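PDB 2W8D: processed glycerol phosphate lipoteichoic acid synthase 2 from Bacillus subtilis, which belongs to the lipoteichoic acid synthase family and has a C-terminal domain related to sulfatases and alkaline phosphatases that holds a magnesium ion. Local coordinates for residues A29-I35 with L247-I252; Y124-H130 with P188-I194. One frame throughout, in Å; residues are numbered along the deposited sequence.

Interaction 1 of 2, residues A29-I35 with L247-I252; sequences AEGKNVI and LYDKSI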
# COMPACT_ATOMS: atom_id res chain seq x y z
N ALA A 29 -9.00 5.24 17.43
CA ALA A 29 -7.63 4.79 17.60
C ALA A 29 -6.71 5.99 17.84
O ALA A 29 -5.48 5.93 17.66
CB ALA A 29 -7.17 3.99 16.39
N GLU A 30 -7.33 7.08 18.26
CA GLU A 30 -6.59 8.26 18.64
C GLU A 30 -5.49 7.97 19.65
O GLU A 30 -5.73 7.33 20.67
CB GLU A 30 -7.54 9.28 19.22
CG GLU A 30 -6.94 10.66 19.34
CD GLU A 30 -7.92 11.63 19.90
OE1 GLU A 30 -9.08 11.22 20.19
OE2 GLU A 30 -7.54 12.80 20.06
N GLY A 31 -4.29 8.48 19.35
CA GLY A 31 -3.12 8.39 20.23
C GLY A 31 -2.16 7.26 19.90
O GLY A 31 -1.02 7.24 20.39
N LYS A 32 -2.62 6.32 19.08
CA LYS A 32 -1.85 5.12 18.77
C LYS A 32 -0.71 5.30 17.77
O LYS A 32 -0.73 6.19 16.90
CB LYS A 32 -2.78 3.96 18.36
CG LYS A 32 -3.12 3.08 19.60
CD LYS A 32 -4.52 2.61 19.63
CE LYS A 32 -4.97 2.43 21.08
NZ LYS A 32 -6.36 1.92 21.06
N ASN A 33 0.29 4.45 17.92
CA ASN A 33 1.32 4.34 16.94
C ASN A 33 0.72 3.81 15.62
O ASN A 33 -0.38 3.23 15.61
CB ASN A 33 2.38 3.38 17.45
CG ASN A 33 2.95 3.80 18.77
OD1 ASN A 33 3.50 4.89 18.89
ND2 ASN A 33 2.84 2.94 19.78
N VAL A 34 1.44 4.03 14.53
CA VAL A 34 1.10 3.45 13.26
C VAL A 34 2.34 2.67 12.83
O VAL A 34 3.46 3.17 12.93
CB VAL A 34 0.77 4.54 12.18
CG1 VAL A 34 0.50 3.91 10.78
CG2 VAL A 34 -0.38 5.45 12.64
N ILE A 35 2.12 1.44 12.36
CA ILE A 35 3.17 0.61 11.79
C ILE A 35 2.67 0.15 10.40
O ILE A 35 1.73 -0.64 10.29
CB ILE A 35 3.45 -0.63 12.71
CG1 ILE A 35 4.01 -0.20 14.08
CG2 ILE A 35 4.38 -1.62 12.02
CD1 ILE A 35 4.05 -1.33 15.14
N LEU A 247 3.90 -3.27 22.06
CA LEU A 247 3.53 -2.29 21.03
C LEU A 247 2.28 -2.67 20.24
O LEU A 247 1.69 -1.81 19.57
CB LEU A 247 4.72 -1.98 20.12
CG LEU A 247 5.95 -1.33 20.79
CD1 LEU A 247 7.13 -1.19 19.84
CD2 LEU A 247 5.61 0.02 21.38
N TYR A 248 1.86 -3.93 20.33
CA TYR A 248 0.71 -4.44 19.56
C TYR A 248 -0.61 -3.78 19.96
O TYR A 248 -1.40 -3.39 19.10
CB TYR A 248 0.59 -5.95 19.72
CG TYR A 248 -0.47 -6.60 18.85
CD1 TYR A 248 -0.23 -6.85 17.51
CD2 TYR A 248 -1.69 -7.01 19.39
CE1 TYR A 248 -1.19 -7.48 16.70
CE2 TYR A 248 -2.67 -7.64 18.59
CZ TYR A 248 -2.40 -7.88 17.26
OH TYR A 248 -3.33 -8.48 16.45
N ASP A 249 -0.82 -3.64 21.27
CA ASP A 249 -1.98 -2.97 21.84
C ASP A 249 -1.87 -1.43 21.75
O ASP A 249 -2.84 -0.70 21.93
CB ASP A 249 -2.18 -3.40 23.31
CG ASP A 249 -2.47 -4.89 23.45
OD1 ASP A 249 -3.33 -5.43 22.71
OD2 ASP A 249 -1.86 -5.54 24.33
N LYS A 250 -0.68 -0.95 21.46
CA LYS A 250 -0.49 0.49 21.38
C LYS A 250 -0.48 0.97 19.96
O LYS A 250 -0.02 2.10 19.70
CB LYS A 250 0.82 0.89 22.08
CG LYS A 250 0.79 0.73 23.60
CD LYS A 250 2.20 0.63 24.17
CE LYS A 250 2.17 -0.01 25.56
NZ LYS A 250 3.52 -0.09 26.21
N SER A 251 -0.96 0.15 19.03
CA SER A 251 -0.69 0.46 17.63
C SER A 251 -1.79 0.16 16.62
O SER A 251 -2.71 -0.64 16.86
CB SER A 251 0.61 -0.20 17.17
OG SER A 251 1.71 0.24 17.96
N ILE A 252 -1.68 0.83 15.48
CA ILE A 252 -2.46 0.48 14.32
C ILE A 252 -1.45 -0.11 13.35
O ILE A 252 -0.53 0.58 12.88
CB ILE A 252 -3.10 1.72 13.67
CG1 ILE A 252 -4.02 2.43 14.65
CG2 ILE A 252 -3.86 1.35 12.39
CD1 ILE A 252 -4.49 3.77 14.08
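L247 sends CD2 to within 4.3 Å of N33 ND2, a loose van der Waals touch of a methyl on the amide nitrogen, while its carbonyl O accepts the hydroxyl of S251 (OG to O, 2.6 Å) across the type I turn Y248-S251. At D249 the backbone O lies near K32 CE; the lysine chain bends at chi2 (140°) and runs past this turn, its NZ reaching the carbonyl of A297. K250 turns its carbonyl inward: its O takes the N-H of N33 (3.0 Å), a bond lying in the carbonyl plane, and K32 CG also packs on that oxygen at 3.3 Å. The K250 side chain offers only CB, which rests against the N33 amide before the extended chain leads off. From here the segments become neighbouring parallel strands, 33-39 and 251-257, in the central sheet of the sulfatase/alkaline phosphatase-type α/β fold. S251 and N33 share one face of it. With chi1 at -57°, the CG of N33 lies beside its own backbone N, which puts the amide beside K250 O and S251 OG: ND2 makes only a weak bond to S251 OG (3.4 Å) but hydrogen-bonds Q187 OE1, while OD1 accepts the backbone N of F189 on strand 189-194. The S251 hydroxyl is held by its bond to L247 O, the amide adding only the weak contact. I35 CD1 comes alongside the same hydroxyl. I252 carries the ladder on, its N bonding to N33 O at 2.7 Å and its O receiving the N-H of I35 at 2.8 Å. On the other face, its CD1 meets A29 CB end-on at 3.5 Å. That alanine begins the type II turn A29-K32; the I252 side chain also touches I294 and A296 of strand 292-296.

Interaction 2 of 2, residues Y124-H130 with P188-I194; sequences YTSATFH and PFYTKFI
Y124 lays its ring across the pyrrolidine of P188 at about a right angle: P188 CB sits over the middle of one face, 3.7 Å from the ring centroid, a CH-pi contact at the entry to the strand pair. The Y124 CD1 edge also leans on Y190 CB. Y190 swings CG anti to its backbone N (chi1 171°), carrying the phenol away from strand 125-130, so that only CD1 comes obliquely near S126 CB. Between these side chains runs a regular parallel ladder, T125 N to P188 O through I194 N to F129 O, its shortest link F129 N to K192 O (2.6 Å). Strands 125-130 and 189-194 are adjacent in the core sheet of the sulfatase-like domain, running 12° from parallel. On the face shared with T191, F129 and F193 point the same way and form an offset stack, planes only 4° apart and centroids 4.4 Å apart. F193 CZ lies above the rim of the F129 ring near CD2, and T191 CG2 abuts the F129 edge in plane at CE2. F152 stacks on F129 too. Across the sheet, K192 folds at chi2, chi3 and chi4, bringing CE to 3.2 Å from T128 OG1 and NZ to a pair of carboxylates, E88 and E92. The T128 hydroxyl is buried and has no polar partner in the model. T128 CG2 packs on I194 CG1. At the far end H130 ND1 donates to I194 O (2.9 Å); the acceptor lies close to the imidazole plane, which fixes the ring's rotation while I194 CB presses on ND1.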
# COMPACT_ATOMS: atom_id res chain seq x y z
N TYR A 124 4.16 12.91 16.50
CA TYR A 124 4.62 11.62 15.97
C TYR A 124 6.06 11.71 15.47
O TYR A 124 6.43 12.61 14.71
CB TYR A 124 3.69 11.07 14.86
CG TYR A 124 2.38 10.44 15.38
CD1 TYR A 124 2.13 9.07 15.27
CD2 TYR A 124 1.39 11.24 15.96
CE1 TYR A 124 0.93 8.53 15.74
CE2 TYR A 124 0.20 10.70 16.44
CZ TYR A 124 -0.02 9.35 16.35
OH TYR A 124 -1.22 8.85 16.81
N THR A 125 6.89 10.77 15.90
CA THR A 125 8.17 10.61 15.28
C THR A 125 7.96 9.62 14.12
O THR A 125 7.24 8.65 14.27
CB THR A 125 9.22 10.12 16.29
OG1 THR A 125 9.36 11.09 17.36
CG2 THR A 125 10.56 9.96 15.61
N SER A 126 8.53 9.88 12.96
CA SER A 126 8.37 8.97 11.83
C SER A 126 9.71 8.36 11.41
O SER A 126 10.75 9.04 11.45
CB SER A 126 7.64 9.65 10.64
OG SER A 126 8.20 10.92 10.29
N ALA A 127 9.67 7.07 11.05
CA ALA A 127 10.86 6.34 10.57
C ALA A 127 10.51 5.27 9.53
O ALA A 127 9.48 4.61 9.65
CB ALA A 127 11.59 5.69 11.76
N THR A 128 11.37 5.08 8.52
CA THR A 128 11.24 3.95 7.62
C THR A 128 12.29 2.91 7.96
O THR A 128 13.41 3.27 8.32
CB THR A 128 11.44 4.39 6.17
OG1 THR A 128 10.42 5.34 5.83
CG2 THR A 128 11.40 3.19 5.22
N PHE A 129 11.93 1.62 7.83
CA PHE A 129 12.88 0.52 7.97
C PHE A 129 12.98 -0.21 6.65
O PHE A 129 11.97 -0.49 6.01
CB PHE A 129 12.42 -0.46 9.05
CG PHE A 129 12.33 0.17 10.41
CD1 PHE A 129 13.35 -0.00 11.34
CD2 PHE A 129 11.24 0.97 10.74
CE1 PHE A 129 13.28 0.60 12.58
CE2 PHE A 129 11.16 1.58 12.00
CZ PHE A 129 12.18 1.39 12.91
N HIS A 130 14.18 -0.54 6.22
CA HIS A 130 14.34 -1.22 4.96
C HIS A 130 15.75 -1.77 4.86
O HIS A 130 16.71 -1.08 5.21
CB HIS A 130 14.09 -0.24 3.83
CG HIS A 130 14.11 -0.85 2.48
ND1 HIS A 130 13.28 -1.89 2.10
CD2 HIS A 130 14.87 -0.57 1.39
CE1 HIS A 130 13.53 -2.21 0.85
NE2 HIS A 130 14.48 -1.43 0.40
N PRO A 188 4.27 8.94 20.47
CA PRO A 188 3.80 8.04 19.41
C PRO A 188 4.69 8.06 18.19
O PRO A 188 5.31 9.07 17.89
CB PRO A 188 2.43 8.60 19.06
CG PRO A 188 2.51 10.06 19.39
CD PRO A 188 3.60 10.25 20.42
N PHE A 189 4.74 6.94 17.46
CA PHE A 189 5.55 6.88 16.26
C PHE A 189 4.77 6.39 15.06
O PHE A 189 3.82 5.62 15.20
CB PHE A 189 6.80 6.03 16.47
CG PHE A 189 6.52 4.60 16.84
CD1 PHE A 189 5.95 3.73 15.92
CD2 PHE A 189 6.83 4.13 18.09
CE1 PHE A 189 5.68 2.39 16.28
CE2 PHE A 189 6.58 2.81 18.44
CZ PHE A 189 6.01 1.95 17.55
N TYR A 190 5.19 6.83 13.87
CA TYR A 190 4.61 6.42 12.61
C TYR A 190 5.74 5.81 11.76
O TYR A 190 6.71 6.51 11.46
CB TYR A 190 4.04 7.65 11.92
CG TYR A 190 3.56 7.48 10.48
CD1 TYR A 190 4.46 7.41 9.41
CD2 TYR A 190 2.20 7.47 10.21
CE1 TYR A 190 3.99 7.29 8.10
CE2 TYR A 190 1.72 7.36 8.95
CZ TYR A 190 2.60 7.25 7.90
OH TYR A 190 2.03 7.16 6.68
N THR A 191 5.61 4.54 11.40
CA THR A 191 6.74 3.77 10.86
C THR A 191 6.36 2.93 9.67
O THR A 191 5.20 2.50 9.56
CB THR A 191 7.33 2.80 11.91
OG1 THR A 191 6.29 2.02 12.50
CG2 THR A 191 8.01 3.58 12.98
N LYS A 192 7.33 2.70 8.78
CA LYS A 192 7.14 1.94 7.56
C LYS A 192 8.16 0.83 7.48
O LYS A 192 9.37 1.11 7.54
CB LYS A 192 7.29 2.82 6.31
CG LYS A 192 6.19 3.88 6.09
CD LYS A 192 6.79 5.21 5.53
CE LYS A 192 7.62 4.98 4.29
NZ LYS A 192 6.79 4.24 3.26
N PHE A 193 7.69 -0.41 7.32
CA PHE A 193 8.56 -1.54 7.08
C PHE A 193 8.44 -2.04 5.64
O PHE A 193 7.38 -2.54 5.21
CB PHE A 193 8.22 -2.66 8.06
CG PHE A 193 8.65 -2.37 9.48
CD1 PHE A 193 9.79 -2.93 9.99
CD2 PHE A 193 7.90 -1.52 10.29
CE1 PHE A 193 10.19 -2.66 11.31
CE2 PHE A 193 8.27 -1.26 11.57
CZ PHE A 193 9.42 -1.82 12.11
N ILE A 194 9.51 -1.89 4.86
CA ILE A 194 9.47 -2.29 3.46
C ILE A 194 10.19 -3.63 3.29
O ILE A 194 11.42 -3.70 3.36
CB ILE A 194 10.10 -1.23 2.50
CG1 ILE A 194 9.69 0.21 2.90
CG2 ILE A 194 9.79 -1.60 0.98
CD1 ILE A 194 8.20 0.54 2.79

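How the interactions relate
Interaction 1 and interaction 2 are built on four strands of one sheet, ordered 251-257, 33-39, 189-194, 125-130, and their centres lie 12 Å apart. The seam between them joins strands 33-39 and 189-194. There Y124 OH, reaching past the intervening strand, probably hydrogen-bonds K32 O (2.7 Å), and T191 OG1 bonds to V34 O. N33 serves both contacts through its amide, OD1 probably accepting a hydrogen bond from F189 N (2.8 Å). The metal site lies at the carboxyl ends of these strands: E40 follows 33-39, D258 and H259 follow 251-257, and phosphothreonine T84 joins them. Interaction 2 ends nearby, the I194 side chain being about 7 Å from the magnesium ion.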